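Local structure of RILP-like protein 2 (4KP3) at residues 38-41 with 42-46. The protein takes part in cell shape control and neuronal morphogenesis, promotes dendritic spine formation and maintenance, and helps move proteins out of primary cilia. Sequence-based numbering, arbitrary orientation.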
loop_
_atom_site.group_PDB
_atom_site.type_symbol
_atom_site.label_atom_id
_atom_site.label_comp_id
_atom_site.label_asym_id
_atom_site.label_seq_id
_atom_site.Cartn_x
_atom_site.Cartn_y
_atom_site.Cartn_z
ATOM N N TYR E 38 3.177 12.882 -2.848
ATOM C CA TYR E 38 3.743 13.111 -1.519
ATOM C C TYR E 38 2.668 13.120 -0.430
ATOM O O TYR E 38 2.873 12.588 0.661
ATOM C CB TYR E 38 4.524 14.426 -1.491
ATOM C CG TYR E 38 5.638 14.499 -2.509
ATOM C CD1 TYR E 38 6.250 13.345 -2.979
ATOM C CD2 TYR E 38 6.071 15.721 -3.008
ATOM C CE1 TYR E 38 7.260 13.402 -3.910
ATOM C CE2 TYR E 38 7.085 15.789 -3.943
ATOM C CZ TYR E 38 7.678 14.625 -4.390
ATOM O OH TYR E 38 8.689 14.682 -5.321
ATOM N N ASP E 39 1.524 13.724 -0.736
ATOM C CA ASP E 39 0.404 13.765 0.201
ATOM C C ASP E 39 -0.121 12.363 0.499
ATOM O O ASP E 39 -0.277 11.991 1.660
ATOM C CB ASP E 39 -0.728 14.649 -0.334
ATOM C CG ASP E 39 -0.388 16.128 -0.288
ATOM O OD1 ASP E 39 0.579 16.501 0.410
ATOM O OD2 ASP E 39 -1.095 16.920 -0.944
ATOM N N ILE E 40 -0.381 11.595 -0.559
ATOM C CA ILE E 40 -0.834 10.212 -0.436
ATOM C C ILE E 40 0.154 9.396 0.390
ATOM O O ILE E 40 -0.240 8.579 1.225
ATOM C CB ILE E 40 -0.992 9.553 -1.827
ATOM C CG1 ILE E 40 -2.087 10.252 -2.633
ATOM C CG2 ILE E 40 -1.312 8.066 -1.699
ATOM C CD1 ILE E 40 -2.190 9.769 -4.077
ATOM N N SER E 41 1.440 9.632 0.156
ATOM C CA SER E 41 2.498 8.915 0.859
ATOM C C SER E 41 2.430 9.119 2.368
ATOM O O SER E 41 2.630 8.178 3.138
ATOM C CB SER E 41 3.867 9.359 0.348
ATOM O OG SER E 41 3.968 9.195 -1.054
ATOM N N TYR E 42 2.156 10.351 2.789
ATOM C CA TYR E 42 2.098 10.640 4.214
ATOM C C TYR E 42 0.964 9.893 4.906
ATOM O O TYR E 42 1.175 9.271 5.948
ATOM C CB TYR E 42 1.981 12.142 4.495
ATOM C CG TYR E 42 1.752 12.428 5.959
ATOM C CD1 TYR E 42 2.712 12.097 6.908
ATOM C CD2 TYR E 42 0.573 13.013 6.397
ATOM C CE1 TYR E 42 2.505 12.342 8.253
ATOM C CE2 TYR E 42 0.357 13.270 7.743
ATOM C CZ TYR E 42 1.327 12.932 8.665
ATOM O OH TYR E 42 1.116 13.183 10.002
ATOM N N VAL E 43 -0.233 9.942 4.332
ATOM C CA VAL E 43 -1.371 9.317 4.997
ATOM C C VAL E 43 -1.319 7.787 4.935
ATOM O O VAL E 43 -1.765 7.114 5.862
ATOM C CB VAL E 43 -2.733 9.882 4.523
ATOM C CG1 VAL E 43 -2.530 11.124 3.676
ATOM C CG2 VAL E 43 -3.529 8.833 3.784
ATOM N N VAL E 44 -0.752 7.242 3.864
ATOM C CA VAL E 44 -0.526 5.803 3.797
ATOM C C VAL E 44 0.514 5.414 4.847
ATOM O O VAL E 44 0.379 4.389 5.519
ATOM C CB VAL E 44 -0.097 5.350 2.376
ATOM C CG1 VAL E 44 0.549 3.978 2.410
ATOM C CG2 VAL E 44 -1.291 5.353 1.434
ATOM N N GLY E 45 1.536 6.253 5.001
ATOM C CA GLY E 45 2.538 6.069 6.040
ATOM C C GLY E 45 1.952 6.008 7.442
ATOM O O GLY E 45 2.327 5.146 8.237
ATOM N N ARG E 46 1.028 6.918 7.744
ATOM C CA ARG E 46 0.366 6.941 9.048
ATOM C C ARG E 46 -0.394 5.652 9.306
ATOM O O ARG E 46 -0.324 5.074 10.391
ATOM C CB ARG E 46 -0.616 8.113 9.144
ATOM C CG ARG E 46 0.016 9.481 9.271
ATOM C CD ARG E 46 -1.010 10.501 9.750
ATOM N NE ARG E 46 -2.290 10.376 9.053
ATOM C CZ ARG E 46 -3.036 11.404 8.660
ATOM N NH1 ARG E 46 -2.632 12.648 8.889
ATOM N NH2 ARG E 46 -4.186 11.190 8.035
#
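Ile40 and Val44 meet side by side because chi1 of -64° sets CG2 of Ile40 anti to its backbone N, while chi1 of 162° in Val44 turns CG2 away from its own carbonyl carbon and back along the helix. The two branches, Ile40 CG2 and Val44 CG2, lie 4.1 Å apart, an ordinary van der Waals distance for methyls one turn apart. Beneath them the i to i+4 ladder of helix 34-49 continues: Val44 N hydrogen-bonds to Ile40 O at 3.0 Å (N-H...O angle 162°), and Gly45 N to Ser41 O at 2.9 Å. The rung from Val43 N to Asp39 O is weak at 3.4 Å. Arg46 CG rests 3.7 Å above one face of the Tyr42 ring, offset toward its rim. Ser41 OG is hydrogen-bonded to Val37 O, one turn earlier. The apolar pair serves two interfaces: Ile40 packs on Met68 and Val44 on Ile64 of helix 55-100, and they also touch Met70 and Leu60, respectively, of the second subunit. Tyr38 OH hydrogen-bonds to Glu72. The apolar flank of this RH1 helix thus joins hairpin and dimer, whereas Asp39 OD1 adds a salt bridge to a basic side chain of another protein's chain.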